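Long-range contact in EAL/GGDEF domain protein (Methylococcus capsulatus, PDB 3ICL), which belongs to the GGDEF family and contains a domain with the alpha/beta fold of the nucleotide cyclase clan: residues S120-D131 and A149-F160. The protein carries 1 engineered substitution. Numbering follows the deposited sequence.
Sequences SVSIGIAVSPAD and AKSRGKNNYQFF. With SO4 (sulfate ion), chain E; SO4 (sulfate ion), chain C.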
ATOM      1  N   SER A 120       8.406   3.550   9.628  1.00 21.01           N
ATOM      2  CA  SER A 120       9.322   3.129   8.574  1.00 22.59           C
ATOM      3  C   SER A 120       8.410   2.339   7.624  1.00 21.29           C
ATOM      4  O   SER A 120       7.566   1.562   8.074  1.00 27.36           O
ATOM      5  CB  SER A 120      10.436   2.249   9.152  1.00 21.92           C
ATOM      6  OG  SER A 120       9.893   1.150   9.856  1.00 30.50           O
ATOM      7  N   VAL A 121       8.573   2.541   6.319  1.00 20.63           N
ATOM      8  CA  VAL A 121       7.708   1.900   5.325  1.00 16.94           C
ATOM      9  C   VAL A 121       8.447   1.159   4.211  1.00 21.27           C
ATOM     10  O   VAL A 121       9.499   1.600   3.755  1.00 21.69           O
ATOM     11  CB  VAL A 121       6.796   2.974   4.655  1.00 20.48           C
ATOM     12  CG1 VAL A 121       5.951   2.355   3.561  1.00 17.10           C
ATOM     13  CG2 VAL A 121       5.909   3.638   5.705  1.00 21.98           C
ATOM     14  N   SER A 122       7.888   0.030   3.779  1.00 13.06           N
ATOM     15  CA  SER A 122       8.467  -0.751   2.681  1.00 15.79           C
ATOM     16  C   SER A 122       7.354  -1.071   1.700  1.00 16.79           C
ATOM     17  O   SER A 122       6.281  -1.526   2.096  1.00 17.91           O
ATOM     18  CB  SER A 122       9.093  -2.055   3.179  1.00 13.43           C
ATOM     19  OG  SER A 122      10.357  -1.826   3.770  1.00 21.56           O
ATOM     20  N   ILE A 123       7.611  -0.835   0.419  1.00 12.16           N
ATOM     21  CA  ILE A 123       6.605  -1.075  -0.601  1.00 12.62           C
ATOM     22  C   ILE A 123       7.052  -2.020  -1.713  1.00 17.30           C
ATOM     23  O   ILE A 123       8.132  -1.861  -2.287  1.00 15.54           O
ATOM     24  CB  ILE A 123       6.175   0.251  -1.261  1.00 13.18           C
ATOM     25  CG1 ILE A 123       5.648   1.218  -0.195  1.00 18.66           C
ATOM     26  CG2 ILE A 123       5.115  -0.024  -2.325  1.00 14.40           C
ATOM     27  CD1 ILE A 123       5.279   2.590  -0.735  1.00 27.90           C
ATOM     28  N   GLY A 124       6.205  -2.997  -2.014  1.00 15.00           N
ATOM     29  CA  GLY A 124       6.495  -3.928  -3.091  1.00 14.79           C
ATOM     30  C   GLY A 124       5.557  -3.586  -4.236  1.00 13.96           C
ATOM     31  O   GLY A 124       4.386  -3.282  -3.998  1.00 17.27           O
ATOM     32  N   ILE A 125       5.992  -3.696  -5.393  1.00 13.75           N
ATOM     33  CA  ILE A 125       5.125  -3.296  -6.497  1.00 15.00           C
ATOM     34  C   ILE A 125       4.955  -4.378  -7.558  1.00 13.55           C
ATOM     35  O   ILE A 125       5.920  -5.035  -7.963  1.00 13.13           O
ATOM     36  CB  ILE A 125       5.635  -2.015  -7.226  1.00 16.54           C
ATOM     37  CG1 ILE A 125       5.574  -0.789  -6.307  1.00 18.36           C
ATOM     38  CG2 ILE A 125       4.761  -1.739  -8.441  1.00 11.70           C
ATOM     39  CD1 ILE A 125       6.290   0.428  -6.847  1.00 28.46           C
ATOM     40  N   ALA A 126       3.864  -4.653  -8.107  1.00 15.15           N
ATOM     41  CA  ALA A 126       3.632  -5.685  -9.112  1.00 13.84           C
ATOM     42  C   ALA A 126       2.825  -5.060 -10.241  1.00 16.95           C
ATOM     43  O   ALA A 126       1.774  -4.469 -10.006  1.00 22.95           O
ATOM     44  CB  ALA A 126       2.874  -6.853  -8.508  1.00 10.04           C
ATOM     45  N   VAL A 127       3.325  -5.194 -11.464  1.00 17.28           N
ATOM     46  CA  VAL A 127       2.663  -4.630 -12.636  1.00 18.11           C
ATOM     47  C   VAL A 127       2.021  -5.720 -13.490  1.00 17.59           C
ATOM     48  O   VAL A 127       2.661  -6.715 -13.822  1.00 22.65           O
ATOM     49  CB  VAL A 127       3.670  -3.856 -13.524  1.00 21.32           C
ATOM     50  CG1 VAL A 127       2.934  -3.122 -14.639  1.00 26.25           C
ATOM     51  CG2 VAL A 127       4.476  -2.883 -12.675  1.00 26.51           C
ATOM     52  N   SER A 128       0.756  -5.530 -13.842  1.00 15.43           N
ATOM     53  CA  SER A 128       0.056  -6.496 -14.680  1.00 19.83           C
ATOM     54  C   SER A 128       0.377  -6.154 -16.130  1.00 29.18           C
ATOM     55  O   SER A 128       0.401  -4.978 -16.497  1.00 30.04           O
ATOM     56  CB  SER A 128      -1.457  -6.405 -14.463  1.00 24.54           C
ATOM     57  OG  SER A 128      -2.135  -7.386 -15.234  1.00 30.37           O
ATOM     58  N   PRO A 129       0.597  -7.171 -16.984  1.00 36.50           N
ATOM     59  CA  PRO A 129       0.564  -8.606 -16.685  1.00 38.87           C
ATOM     60  C   PRO A 129       1.918  -9.245 -16.355  1.00 34.97           C
ATOM     61  O   PRO A 129       1.966 -10.350 -15.821  1.00 31.75           O
ATOM     62  CB  PRO A 129      -0.029  -9.189 -17.957  1.00 39.54           C
ATOM     63  CG  PRO A 129       0.663  -8.371 -19.002  1.00 41.57           C
ATOM     64  CD  PRO A 129       0.581  -6.951 -18.444  1.00 39.15           C
ATOM     65  N   ALA A 130       3.007  -8.557 -16.680  1.00 28.84           N
ATOM     66  CA  ALA A 130       4.350  -9.084 -16.435  1.00 31.90           C
ATOM     67  C   ALA A 130       4.554  -9.724 -15.058  1.00 30.70           C
ATOM     68  O   ALA A 130       5.210 -10.764 -14.935  1.00 23.97           O
ATOM     69  CB  ALA A 130       5.382  -7.981 -16.643  1.00 32.08           C
ATOM     70  N   ASP A 131       3.994  -9.103 -14.027  1.00 24.49           N
ATOM     71  CA  ASP A 131       4.142  -9.590 -12.659  1.00 21.46           C
ATOM     72  C   ASP A 131       2.956 -10.410 -12.182  1.00 20.30           C
ATOM     73  O   ASP A 131       2.756 -10.586 -10.977  1.00 20.01           O
ATOM     74  CB  ASP A 131       4.370  -8.402 -11.717  1.00 19.69           C
ATOM     75  CG  ASP A 131       5.683  -7.701 -11.987  1.00 21.12           C
ATOM     76  OD1 ASP A 131       5.825  -6.514 -11.625  1.00 19.17           O
ATOM     77  OD2 ASP A 131       6.579  -8.352 -12.564  1.00 22.24           O
ATOM     78  N   ALA A 149      12.110  -5.793  -0.261  1.00 24.84           N
ATOM     79  CA  ALA A 149      12.461  -4.411   0.024  1.00 25.07           C
ATOM     80  C   ALA A 149      12.749  -4.261   1.515  1.00 25.19           C
ATOM     81  O   ALA A 149      13.796  -3.753   1.907  1.00 30.53           O
ATOM     82  CB  ALA A 149      11.315  -3.485  -0.387  1.00 20.29           C
ATOM     83  N   LYS A 150      11.816  -4.726   2.338  1.00 15.42           N
ATOM     84  CA  LYS A 150      11.948  -4.646   3.789  1.00 20.40           C
ATOM     85  C   LYS A 150      13.245  -5.273   4.293  1.00 26.03           C
ATOM     86  O   LYS A 150      13.819  -4.821   5.283  1.00 24.94           O
ATOM     87  CB  LYS A 150      10.759  -5.338   4.460  1.00 20.79           C
ATOM     88  CG  LYS A 150      10.722  -5.177   5.971  1.00 28.88           C
ATOM     89  CD  LYS A 150       9.555  -5.937   6.582  1.00 32.70           C
ATOM     90  CE  LYS A 150       9.558  -5.819   8.092  1.00 38.37           C
ATOM     91  NZ  LYS A 150       8.613  -6.783   8.724  1.00 43.54           N
ATOM     92  N   SER A 151      13.708  -6.313   3.613  1.00 29.71           N
ATOM     93  CA  SER A 151      14.929  -6.990   4.026  1.00 31.26           C
ATOM     94  C   SER A 151      16.202  -6.202   3.711  1.00 37.11           C
ATOM     95  O   SER A 151      17.218  -6.384   4.377  1.00 44.74           O
ATOM     96  CB  SER A 151      15.014  -8.374   3.371  1.00 33.27           C
ATOM     97  OG  SER A 151      15.346  -8.258   2.000  1.00 37.25           O
ATOM     98  N   ARG A 152      16.119  -5.311   2.763  1.00 29.19           N
ATOM     99  CA  ARG A 152      17.264  -4.591   2.302  1.00 35.56           C
ATOM    100  C   ARG A 152      17.330  -3.137   2.854  1.00 38.68           C
ATOM    101  O   ARG A 152      18.281  -2.427   2.625  1.00 39.55           O
ATOM    102  CB  ARG A 152      17.338  -4.671   0.790  1.00 41.26           C
ATOM    103  CG  ARG A 152      16.962  -3.415   0.114  1.00 50.59           C
ATOM    104  CD  ARG A 152      17.466  -3.264  -1.311  1.00 60.70           C
ATOM    105  NE  ARG A 152      16.469  -2.571  -2.145  1.00 65.17           N
ATOM    106  CZ  ARG A 152      16.220  -2.805  -3.436  1.00 69.23           C
ATOM    107  NH1 ARG A 152      16.896  -3.721  -4.152  1.00 69.22           N
ATOM    108  NH2 ARG A 152      15.288  -2.089  -4.033  1.00 69.76           N
ATOM    109  N   GLY A 153      16.317  -2.732   3.607  1.00 36.51           N
ATOM    110  CA  GLY A 153      16.244  -1.372   4.122  1.00 35.45           C
ATOM    111  C   GLY A 153      14.842  -0.916   4.491  1.00 31.56           C
ATOM    112  O   GLY A 153      13.920  -1.728   4.579  1.00 29.87           O
ATOM    113  N   LYS A 154      14.685   0.387   4.717  1.00 36.65           N
ATOM    114  CA  LYS A 154      13.388   0.956   5.073  1.00 30.99           C
ATOM    115  C   LYS A 154      13.100   2.201   4.240  1.00 23.57           C
ATOM    116  O   LYS A 154      14.004   2.761   3.617  1.00 27.04           O
ATOM    117  CB  LYS A 154      13.339   1.303   6.567  1.00 33.95           C
ATOM    118  CG  LYS A 154      14.266   2.426   7.011  1.00 36.46           C
ATOM    119  CD  LYS A 154      14.095   2.699   8.503  1.00 42.15           C
ATOM    120  CE  LYS A 154      14.978   3.838   8.988  1.00 42.90           C
ATOM    121  NZ  LYS A 154      16.427   3.503   8.895  1.00 42.87           N
ATOM    122  N   ASN A 155      11.837   2.618   4.241  1.00 17.10           N
ATOM    123  CA  ASN A 155      11.367   3.779   3.488  1.00 20.84           C
ATOM    124  C   ASN A 155      11.763   3.639   2.028  1.00 21.89           C
ATOM    125  O   ASN A 155      12.253   4.571   1.392  1.00 19.36           O
ATOM    126  CB  ASN A 155      11.925   5.059   4.102  1.00 26.71           C
ATOM    127  CG  ASN A 155      11.529   5.205   5.558  1.00 29.76           C
ATOM    128  OD1 ASN A 155      10.407   4.864   5.937  1.00 22.96           O
ATOM    129  ND2 ASN A 155      12.443   5.709   6.382  1.00 26.66           N
ATOM    130  N   ASN A 156      11.503   2.449   1.501  1.00 18.32           N
ATOM    131  CA  ASN A 156      11.863   2.108   0.133  1.00 18.11           C
ATOM    132  C   ASN A 156      10.772   1.346  -0.592  1.00 17.29           C
ATOM    133  O   ASN A 156       9.761   0.957  -0.008  1.00 23.15           O
ATOM    134  CB  ASN A 156      13.118   1.244   0.161  1.00 25.15           C
ATOM    135  CG  ASN A 156      12.950   0.008   1.042  1.00 29.81           C
ATOM    136  OD1 ASN A 156      12.023  -0.069   1.852  1.00 28.56           O
ATOM    137  ND2 ASN A 156      13.853  -0.953   0.897  1.00 29.43           N
ATOM    138  N   TYR A 157      10.995   1.126  -1.879  1.00 10.65           N
ATOM    139  CA  TYR A 157      10.058   0.376  -2.686  1.00 13.33           C
ATOM    140  C   TYR A 157      10.849  -0.380  -3.737  1.00 20.05           C
ATOM    141  O   TYR A 157      11.994  -0.043  -4.030  1.00 20.95           O
ATOM    142  CB  TYR A 157       9.032   1.306  -3.355  1.00 17.70           C
ATOM    143  CG  TYR A 157       9.538   2.153  -4.518  1.00 17.63           C
ATOM    144  CD1 TYR A 157       9.721   1.603  -5.790  1.00 19.02           C
ATOM    145  CD2 TYR A 157       9.790   3.516  -4.353  1.00 21.97           C
ATOM    146  CE1 TYR A 157      10.137   2.395  -6.870  1.00 17.97           C
ATOM    147  CE2 TYR A 157      10.207   4.313  -5.423  1.00 18.40           C
ATOM    148  CZ  TYR A 157      10.375   3.747  -6.676  1.00 15.52           C
ATOM    149  OH  TYR A 157      10.767   4.545  -7.729  1.00 17.21           O
ATOM    150  N   GLN A 158      10.249  -1.429  -4.276  1.00 18.19           N
ATOM    151  CA  GLN A 158      10.897  -2.179  -5.334  1.00 21.99           C
ATOM    152  C   GLN A 158       9.871  -2.995  -6.098  1.00 16.36           C
ATOM    153  O   GLN A 158       8.854  -3.427  -5.541  1.00 17.45           O
ATOM    154  CB  GLN A 158      12.010  -3.071  -4.774  1.00 29.89           C
ATOM    155  CG  GLN A 158      11.573  -4.337  -4.100  1.00 41.58           C
ATOM    156  CD  GLN A 158      12.764  -5.215  -3.761  1.00 47.26           C
ATOM    157  OE1 GLN A 158      13.632  -4.824  -2.983  1.00 49.48           O
ATOM    158  NE2 GLN A 158      12.815  -6.403  -4.354  1.00 46.86           N
ATOM    159  N   PHE A 159      10.124  -3.170  -7.389  1.00 11.14           N
ATOM    160  CA  PHE A 159       9.227  -3.934  -8.246  1.00 15.23           C
ATOM    161  C   PHE A 159       9.547  -5.413  -8.142  1.00 19.53           C
ATOM    162  O   PHE A 159      10.686  -5.788  -7.878  1.00 16.78           O
ATOM    163  CB  PHE A 159       9.383  -3.531  -9.712  1.00 12.11           C
ATOM    164  CG  PHE A 159       8.842  -2.177 -10.038  1.00 15.76           C
ATOM    165  CD1 PHE A 159       9.615  -1.037  -9.855  1.00 15.22           C
ATOM    166  CD2 PHE A 159       7.561  -2.043 -10.575  1.00 16.89           C
ATOM    167  CE1 PHE A 159       9.126   0.222 -10.209  1.00 21.70           C
ATOM    168  CE2 PHE A 159       7.062  -0.790 -10.931  1.00 14.93           C
ATOM    169  CZ  PHE A 159       7.848   0.344 -10.747  1.00 20.05           C
ATOM    170  N   PHE A 160       8.540  -6.249  -8.358  1.00 13.15           N
ATOM    171  CA  PHE A 160       8.739  -7.686  -8.331  1.00 16.52           C
ATOM    172  C   PHE A 160       9.657  -8.050  -9.500  1.00 21.88           C
ATOM    173  O   PHE A 160       9.545  -7.469 -10.579  1.00 18.98           O
ATOM    174  CB  PHE A 160       7.394  -8.405  -8.487  1.00 14.81           C
ATOM    175  CG  PHE A 160       7.515  -9.903  -8.605  1.00 17.28           C
ATOM    176  CD1 PHE A 160       7.345 -10.535  -9.836  1.00 17.22           C
ATOM    177  CD2 PHE A 160       7.831 -10.677  -7.495  1.00 16.78           C
ATOM    178  CE1 PHE A 160       7.488 -11.914  -9.958  1.00 23.45           C
ATOM    179  CE2 PHE A 160       7.979 -12.056  -7.606  1.00 19.06           C
ATOM    180  CZ  PHE A 160       7.807 -12.677  -8.842  1.00 22.54           C
TER
HETATM  181  S   SO4 E 173      17.429   3.310   4.968  1.00100.97           S
HETATM  182  O1  SO4 E 173      18.261   4.167   5.835  1.00 98.69           O
HETATM  183  O2  SO4 E 173      18.180   2.953   3.753  1.00102.93           O
HETATM  184  O3  SO4 E 173      17.068   2.076   5.690  1.00102.24           O
HETATM  185  O4  SO4 E 173      16.204   4.041   4.591  1.00102.32           O
HETATM  186  S   SO4 C 171       5.300  -8.434   8.988  1.00 50.39           S
HETATM  187  O1  SO4 C 171       4.367  -8.950   7.969  1.00 50.39           O
HETATM  188  O2  SO4 C 171       4.557  -8.163  10.235  1.00 60.32           O
HETATM  189  O3  SO4 C 171       6.351  -9.438   9.244  1.00 47.78           O
HETATM  190  O4  SO4 C 171       5.918  -7.180   8.508  1.00 43.81           O
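Ile125 packs tightly against two aromatic rings of strand 156-159. Its chi1 of -66° sets CG1 beside the backbone N and leaves CG2 anti to it; the side chain lies alongside Phe159 and brings CG2 3.5 Å from Phe159 CE2, while its CD1 sits over one face of the same ring, offset toward the rim. The same CD1 reaches Tyr157 CD1 obliquely at 3.8 Å. Val127 CG2 meets the Phe159 ring at its edge, and the CB atoms of Ile123 and Tyr157 touch nearby. Leu34 and helix 96-106 cover this apolar face further, and Tyr157 OH is hydrogen-bonded to Gln100. The backbones run parallel: Ile123 N bonds to Asn156 O, Gln158 N returns to Ile123 O, and Ile125 repeats the pattern with Gln158 O and Phe160 N (2.9 Å from Ile125 O). The two strands and helix 135-152 form a beta-alpha-beta crossover, which places 156-159 at one border of the five-stranded mixed sheet of this GGDEF domain. On the opposite face polar groups take over. Asn156 ND2 donates to Ala149 O (3.0 Å) from above the carbonyl plane, on the other side from Arg152 N; Ala149 O thus takes two donors, and the ND2 bond ties the last turn of helix 135-152 to the strand. Asn156 OD1 lies 3.1 Å from Ser122 OG, whose hydrogen bond goes to Asp39. Lys150 CB packs beside that OG, and its extended chain carries NZ out to a sulfate oxygen. At the looser end Asn155 OD1 accepts from Val121 N at 3.0 Å, the donor tilted 32° from the carbonyl plane. Beyond it, Ser120 CB rests against CD of the exposed Lys154 (3.7 Å), whose backbone N holds another sulfate. At the far end the carboxylate of Asp131 stands 83° to the Phe160 ring, with OD2 at the ring's edge and OD1 accepting from Val127 N.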